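Long-range contacts in sugar ABC transporter substrate-binding protein, BlMnBP1 (Bifidobacterium animalis subsp. lactis ATCC 27673, PDB 6I5R), which binds mannobiose and other manno-oligosaccharides and probably delivers them to its ABC transporter for uptake: residues Met200-Asp204 with Asn407-Ile411; Leu247-Ala252 with Ile414-Ala419. All coordinates share one frame; numbering follows the deposited sequence.

Contact 1 of 2, residues Met200-Asp204 with Asn407-Ile411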
ATOM      1  N   MET A 200      -2.360  -4.446  -9.737  1.00 16.39           N
ATOM      2  CA  MET A 200      -2.765  -5.837  -9.586  1.00 21.06           C
ATOM      3  C   MET A 200      -2.256  -6.436  -8.264  1.00 16.39           C
ATOM      4  O   MET A 200      -2.987  -7.170  -7.577  1.00 16.39           O
ATOM      5  CB  MET A 200      -2.283  -6.662 -10.765  1.00 16.39           C
ATOM      6  CG  MET A 200      -2.967  -6.282 -12.068  1.00 22.26           C
ATOM      7  SD  MET A 200      -4.326  -7.412 -12.450  1.00 16.39           S
ATOM      8  CE  MET A 200      -5.681  -6.731 -11.474  1.00 20.37           C
ATOM      9  N   GLY A 201      -1.008  -6.082  -7.920  1.00 16.39           N
ATOM     10  CA  GLY A 201      -0.448  -6.561  -6.664  1.00 16.39           C
ATOM     11  C   GLY A 201      -1.212  -6.074  -5.441  1.00 16.96           C
ATOM     12  O   GLY A 201      -1.136  -6.696  -4.375  1.00 16.39           O
ATOM     13  N   ALA A 202      -1.909  -4.941  -5.562  1.00 16.39           N
ATOM     14  CA  ALA A 202      -2.688  -4.383  -4.459  1.00 16.39           C
ATOM     15  C   ALA A 202      -3.729  -5.355  -3.928  1.00 17.56           C
ATOM     16  O   ALA A 202      -4.116  -5.263  -2.755  1.00 16.39           O
ATOM     17  CB  ALA A 202      -3.361  -3.079  -4.917  1.00 16.39           C
ATOM     18  N   TRP A 203      -4.172  -6.313  -4.749  1.00 16.39           N
ATOM     19  CA  TRP A 203      -5.145  -7.268  -4.247  1.00 16.39           C
ATOM     20  C   TRP A 203      -4.614  -8.054  -3.054  1.00 16.39           C
ATOM     21  O   TRP A 203      -5.405  -8.520  -2.228  1.00 16.39           O
ATOM     22  CB  TRP A 203      -5.582  -8.200  -5.378  1.00 18.75           C
ATOM     23  CG  TRP A 203      -6.545  -7.524  -6.290  1.00 16.60           C
ATOM     24  CD1 TRP A 203      -6.249  -6.644  -7.287  1.00 16.39           C
ATOM     25  CD2 TRP A 203      -7.972  -7.643  -6.259  1.00 16.39           C
ATOM     26  NE1 TRP A 203      -7.416  -6.216  -7.902  1.00 16.39           N
ATOM     27  CE2 TRP A 203      -8.482  -6.818  -7.282  1.00 16.39           C
ATOM     28  CE3 TRP A 203      -8.870  -8.367  -5.461  1.00 16.39           C
ATOM     29  CZ2 TRP A 203      -9.856  -6.697  -7.525  1.00 16.50           C
ATOM     30  CZ3 TRP A 203     -10.225  -8.252  -5.715  1.00 16.39           C
ATOM     31  CH2 TRP A 203     -10.703  -7.412  -6.729  1.00 16.39           C
ATOM     32  N   ASP A 204      -3.288  -8.172  -2.911  1.00 16.39           N
ATOM     33  CA  ASP A 204      -2.721  -8.846  -1.754  1.00 16.39           C
ATOM     34  C   ASP A 204      -2.948  -8.062  -0.467  1.00 16.39           C
ATOM     35  O   ASP A 204      -2.750  -8.603   0.623  1.00 16.39           O
ATOM     36  CB  ASP A 204      -1.211  -9.058  -1.920  1.00 17.70           C
ATOM     37  CG  ASP A 204      -0.843 -10.101  -2.988  1.00 19.96           C
ATOM     38  OD1 ASP A 204      -1.725 -10.820  -3.494  1.00 16.39           O
ATOM     39  OD2 ASP A 204       0.357 -10.210  -3.310  1.00 16.39           O
ATOM     40  N   ASN A 407       4.662  -8.793  -6.217  1.00 23.09           N
ATOM     41  CA  ASN A 407       4.340  -9.697  -7.336  1.00 19.96           C
ATOM     42  C   ASN A 407       2.878  -9.500  -7.747  1.00 21.19           C
ATOM     43  O   ASN A 407       1.964 -10.168  -7.262  1.00 18.68           O
ATOM     44  CB  ASN A 407       4.648 -11.157  -7.007  1.00 18.49           C
ATOM     45  CG  ASN A 407       4.282 -12.124  -8.169  1.00 18.72           C
ATOM     46  OD1 ASN A 407       3.667 -11.737  -9.168  1.00 22.08           O
ATOM     47  ND2 ASN A 407       4.676 -13.384  -8.029  1.00 16.39           N
ATOM     48  N   GLY A 408       2.670  -8.580  -8.672  1.00 16.39           N
ATOM     49  CA  GLY A 408       1.395  -8.411  -9.333  1.00 16.39           C
ATOM     50  C   GLY A 408       1.222  -9.315 -10.533  1.00 22.57           C
ATOM     51  O   GLY A 408       0.154  -9.348 -11.132  1.00 16.39           O
ATOM     52  N   LYS A 409       2.249 -10.079 -10.897  1.00 16.39           N
ATOM     53  CA  LYS A 409       2.149 -10.929 -12.075  1.00 16.39           C
ATOM     54  C   LYS A 409       1.188 -12.089 -11.824  1.00 16.74           C
ATOM     55  O   LYS A 409       0.431 -12.484 -12.718  1.00 16.39           O
ATOM     56  CB  LYS A 409       3.539 -11.446 -12.482  1.00 19.61           C
ATOM     57  CG  LYS A 409       4.371 -10.539 -13.425  1.00 24.36           C
ATOM     58  CD  LYS A 409       4.857  -9.334 -12.710  1.00 26.52           C
ATOM     59  CE  LYS A 409       6.125  -8.746 -13.320  1.00 22.75           C
ATOM     60  NZ  LYS A 409       5.840  -7.916 -14.519  1.00 27.27           N
ATOM     61  N   LYS A 410       1.186 -12.633 -10.614  1.00 16.39           N
ATOM     62  CA  LYS A 410       0.282 -13.740 -10.319  1.00 18.24           C
ATOM     63  C   LYS A 410      -1.177 -13.287 -10.361  1.00 16.39           C
ATOM     64  O   LYS A 410      -2.078 -14.080 -10.642  1.00 16.39           O
ATOM     65  CB  LYS A 410       0.621 -14.336  -8.954  1.00 16.74           C
ATOM     66  CG  LYS A 410       0.395 -13.379  -7.772  1.00 16.39           C
ATOM     67  CD  LYS A 410       0.579 -14.079  -6.424  1.00 16.39           C
ATOM     68  CE  LYS A 410       0.270 -13.178  -5.242  1.00 17.08           C
ATOM     69  NZ  LYS A 410       1.200 -12.038  -5.074  1.00 16.39           N
ATOM     70  N   ILE A 411      -1.423 -12.019 -10.060  1.00 16.39           N
ATOM     71  CA  ILE A 411      -2.775 -11.478 -10.093  1.00 16.39           C
ATOM     72  C   ILE A 411      -3.198 -11.229 -11.533  1.00 16.39           C
ATOM     73  O   ILE A 411      -4.362 -11.410 -11.895  1.00 16.39           O
ATOM     74  CB  ILE A 411      -2.838 -10.173  -9.270  1.00 16.39           C
ATOM     75  CG1 ILE A 411      -2.259 -10.371  -7.888  1.00 19.92           C
ATOM     76  CG2 ILE A 411      -4.266  -9.620  -9.172  1.00 16.39           C
ATOM     77  CD1 ILE A 411      -2.961 -11.408  -7.056  1.00 16.39           C
TER
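K410 and D204 form a salt bridge between the two segments. The setting is the start of helix 409-420 in a solute-binding protein fold. K410 NZ lies 2.7 Å from D204 OD2, which accepts through its syn lone pair. The two side chains meet from opposite directions. K410 NZ also donates to the backbone of its own segment, 3.0 Å from N407 O and in the plane of that carbonyl. The chi4 bend of -66° turns the ammonium end aside from an otherwise extended chain. L401 O is a further acceptor for NZ. D204 OD2 also accepts from N404 N, and D204 OD1 pairs with Y244 OH on helix 239-252. The buried charges are thus gripped by several bonds each, which should hold the carboxylate in one orientation.

N407 caps helix 409-420. Its OD1 accepts from K410 N at 3.0 Å, with the donor tilted 34° from the carbonyl plane, and more weakly from K409 N. The facing segment continues from helix 197-201, which also carries W198 of the mannobiose pocket.

The CA atoms of G201 and G408 are 3.7 Å apart. G408 has no side chain, and its CA lies 3.6 Å from G201 N.

I411 provides most of the apolar packing. Its CB meets M200 CB at 3.9 Å. M200 bends at chi2 and chi3, which brings SD and CE alongside I411 CG2. The same methyl lies 4.0 Å from W203 CD1, at an oblique approach to the indole. Helix 239-252 continues this packing, with V243 and L247 against W203. Both I411 CG1 and I411 CG2 press on the backbone of M200, with CG2 3.2 Å from M200 O, the oxygen that also accepts from W203 N.

Contact 2 of 2, residues Leu247-Ala252 with Ile414-Ala419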
ATOM      1  N   LEU A 247     -11.924 -10.958  -7.584  1.00 16.39           N
ATOM      2  CA  LEU A 247     -11.368 -10.497  -8.851  1.00 16.39           C
ATOM      3  C   LEU A 247     -11.698 -11.481  -9.967  1.00 17.35           C
ATOM      4  O   LEU A 247     -12.133 -11.084 -11.052  1.00 16.39           O
ATOM      5  CB  LEU A 247      -9.859 -10.317  -8.744  1.00 16.39           C
ATOM      6  CG  LEU A 247      -9.166  -9.979 -10.051  1.00 19.01           C
ATOM      7  CD1 LEU A 247      -9.610  -8.669 -10.614  1.00 16.39           C
ATOM      8  CD2 LEU A 247      -7.653  -9.941  -9.792  1.00 16.39           C
ATOM      9  N   TYR A 248     -11.472 -12.773  -9.712  1.00 16.39           N
ATOM     10  CA  TYR A 248     -11.743 -13.800 -10.714  1.00 16.39           C
ATOM     11  C   TYR A 248     -13.181 -13.695 -11.218  1.00 16.39           C
ATOM     12  O   TYR A 248     -13.430 -13.659 -12.424  1.00 16.39           O
ATOM     13  CB  TYR A 248     -11.491 -15.204 -10.136  1.00 16.39           C
ATOM     14  CG  TYR A 248     -11.667 -16.312 -11.152  1.00 16.39           C
ATOM     15  CD1 TYR A 248     -12.933 -16.746 -11.523  1.00 17.68           C
ATOM     16  CD2 TYR A 248     -10.576 -16.901 -11.771  1.00 16.39           C
ATOM     17  CE1 TYR A 248     -13.110 -17.705 -12.478  1.00 16.39           C
ATOM     18  CE2 TYR A 248     -10.743 -17.907 -12.716  1.00 16.39           C
ATOM     19  CZ  TYR A 248     -12.026 -18.293 -13.073  1.00 20.77           C
ATOM     20  OH  TYR A 248     -12.240 -19.271 -14.015  1.00 16.39           O
ATOM     21  N   ASP A 249     -14.133 -13.643 -10.295  1.00 16.39           N
ATOM     22  CA  ASP A 249     -15.540 -13.662 -10.694  1.00 16.49           C
ATOM     23  C   ASP A 249     -15.917 -12.404 -11.449  1.00 16.39           C
ATOM     24  O   ASP A 249     -16.707 -12.453 -12.398  1.00 16.39           O
ATOM     25  CB  ASP A 249     -16.439 -13.796  -9.461  1.00 16.39           C
ATOM     26  CG  ASP A 249     -16.468 -15.198  -8.914  1.00 18.17           C
ATOM     27  OD1 ASP A 249     -15.968 -16.122  -9.594  1.00 16.39           O
ATOM     28  OD2 ASP A 249     -16.975 -15.358  -7.784  1.00 16.39           O
ATOM     29  N   ALA A 250     -15.413 -11.255 -11.010  1.00 16.39           N
ATOM     30  CA  ALA A 250     -15.744 -10.005 -11.684  1.00 16.39           C
ATOM     31  C   ALA A 250     -15.310 -10.042 -13.142  1.00 20.49           C
ATOM     32  O   ALA A 250     -16.015  -9.532 -14.020  1.00 16.39           O
ATOM     33  CB  ALA A 250     -15.076  -8.835 -10.965  1.00 16.39           C
ATOM     34  N   VAL A 251     -14.137 -10.628 -13.420  1.00 16.39           N
ATOM     35  CA  VAL A 251     -13.664 -10.750 -14.799  1.00 16.39           C
ATOM     36  C   VAL A 251     -14.461 -11.813 -15.553  1.00 18.81           C
ATOM     37  O   VAL A 251     -14.857 -11.620 -16.710  1.00 16.39           O
ATOM     38  CB  VAL A 251     -12.161 -11.081 -14.813  1.00 18.78           C
ATOM     39  CG1 VAL A 251     -11.655 -11.303 -16.241  1.00 17.33           C
ATOM     40  CG2 VAL A 251     -11.370  -9.958 -14.125  1.00 16.39           C
ATOM     41  N   ALA A 252     -14.658 -12.970 -14.927  1.00 16.39           N
ATOM     42  CA  ALA A 252     -15.332 -14.067 -15.608  1.00 18.74           C
ATOM     43  C   ALA A 252     -16.782 -13.718 -15.913  1.00 20.41           C
ATOM     44  O   ALA A 252     -17.313 -14.144 -16.946  1.00 21.72           O
ATOM     45  CB  ALA A 252     -15.259 -15.335 -14.760  1.00 20.11           C
ATOM     46  N   ILE A 414      -4.572 -14.367 -12.713  1.00 16.39           N
ATOM     47  CA  ILE A 414      -5.978 -14.548 -12.368  1.00 16.39           C
ATOM     48  C   ILE A 414      -6.862 -13.926 -13.445  1.00 16.39           C
ATOM     49  O   ILE A 414      -7.823 -14.542 -13.924  1.00 16.39           O
ATOM     50  CB  ILE A 414      -6.292 -13.955 -10.982  1.00 16.39           C
ATOM     51  CG1 ILE A 414      -5.540 -14.711  -9.893  1.00 16.39           C
ATOM     52  CG2 ILE A 414      -7.795 -14.031 -10.719  1.00 17.80           C
ATOM     53  CD1 ILE A 414      -5.686 -14.149  -8.499  1.00 16.50           C
ATOM     54  N   VAL A 415      -6.563 -12.685 -13.817  1.00 16.39           N
ATOM     55  CA  VAL A 415      -7.361 -11.992 -14.829  1.00 16.39           C
ATOM     56  C   VAL A 415      -7.311 -12.751 -16.146  1.00 17.65           C
ATOM     57  O   VAL A 415      -8.327 -12.939 -16.822  1.00 16.39           O
ATOM     58  CB  VAL A 415      -6.864 -10.545 -15.003  1.00 16.39           C
ATOM     59  CG1 VAL A 415      -7.569  -9.842 -16.187  1.00 16.39           C
ATOM     60  CG2 VAL A 415      -7.041  -9.757 -13.723  1.00 16.39           C
ATOM     61  N   VAL A 416      -6.114 -13.169 -16.543  1.00 16.39           N
ATOM     62  CA  VAL A 416      -5.956 -13.870 -17.811  1.00 16.39           C
ATOM     63  C   VAL A 416      -6.755 -15.163 -17.785  1.00 16.39           C
ATOM     64  O   VAL A 416      -7.455 -15.497 -18.743  1.00 20.21           O
ATOM     65  CB  VAL A 416      -4.469 -14.164 -18.095  1.00 20.14           C
ATOM     66  CG1 VAL A 416      -4.363 -15.094 -19.250  1.00 17.85           C
ATOM     67  CG2 VAL A 416      -3.687 -12.909 -18.376  1.00 16.39           C
ATOM     68  N   ASP A 417      -6.620 -15.932 -16.694  1.00 16.39           N
ATOM     69  CA  ASP A 417      -7.241 -17.255 -16.624  1.00 16.39           C
ATOM     70  C   ASP A 417      -8.751 -17.131 -16.574  1.00 16.39           C
ATOM     71  O   ASP A 417      -9.476 -17.908 -17.219  1.00 17.30           O
ATOM     72  CB  ASP A 417      -6.719 -18.038 -15.401  1.00 19.71           C
ATOM     73  CG  ASP A 417      -5.283 -18.459 -15.543  1.00 17.62           C
ATOM     74  OD1 ASP A 417      -4.679 -18.109 -16.566  1.00 20.28           O
ATOM     75  OD2 ASP A 417      -4.741 -19.099 -14.623  1.00 16.39           O
ATOM     76  N   ALA A 418      -9.245 -16.118 -15.857  1.00 16.39           N
ATOM     77  CA  ALA A 418     -10.677 -15.925 -15.738  1.00 16.39           C
ATOM     78  C   ALA A 418     -11.272 -15.449 -17.056  1.00 16.39           C
ATOM     79  O   ALA A 418     -12.360 -15.893 -17.438  1.00 16.64           O
ATOM     80  CB  ALA A 418     -10.966 -14.941 -14.606  1.00 18.28           C
ATOM     81  N   ALA A 419     -10.548 -14.589 -17.783  1.00 18.67           N
ATOM     82  CA  ALA A 419     -11.060 -14.070 -19.047  1.00 18.75           C
ATOM     83  C   ALA A 419     -11.041 -15.127 -20.142  1.00 20.27           C
ATOM     84  O   ALA A 419     -11.927 -15.140 -21.008  1.00 22.45           O
ATOM     85  CB  ALA A 419     -10.246 -12.872 -19.487  1.00 21.88           C
TER
HETATM   86  O   HOH W   1     -13.431 -18.235 -16.518  1.00 22.58           O
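I414 reaches Y248 with its CG2 methyl. This methyl lies near the ring plane, at the edge, and 3.9 Å from Y248 CB. It also touches L247 CD2. Next, V415 places CG2 4.0 Å from L247 CD2, the two side chains meeting at a slant. V251 CG1 rests against V415 O.

These are two neighbouring helices, 239-252 and 409-420, packed in the solute-binding fold. Their local axes approach to 8.2 Å and cross at -41°.

D417 adds little here, since its OD2 turns away to a salt bridge with R423. The small A418 sits where the backbones come closest, its CA nearest that of A252. A418 CB makes a CH-pi contact 3.5 Å from the Y248 ring centroid, over one face. CG of Y248 lies opposite the backbone N (chi1 -176°), which turns one face of the ring over the A418 methyl. A water donates to both Y248 OH (3.0 Å) and A418 O (2.7 Å), and Y248 OH also bonds R423 O. With a leucine in place of Y248, the A418 methyl would probably lose its aromatic face, and R423 O and the water their hydroxyl partner. A419 CB ends the contact, 3.9 Å from V251 CG1.

Both contacts use helix 409-420 and both are buried. Contact 1 uses the capped start of the helix and contact 2 the turns that follow. Contact 1 is nearer the middle of the chain, its centre about 12 Å from the chain centre, against about 22 Å for contact 2. Contact 2, though buried, thus lies farther out and includes the partly exposed Y248, A252 and A419. The chemistry changes along the helix. Contact 1 joins ionic and capping bonds to packing, whereas contact 2 is apolar across the helices, with a water bridge beside the ring. The two merge in one apolar layer. I411 CG2 meets L247 CD2 at 3.5 Å, and M200 SD meets V415 CG2 at 3.8 Å.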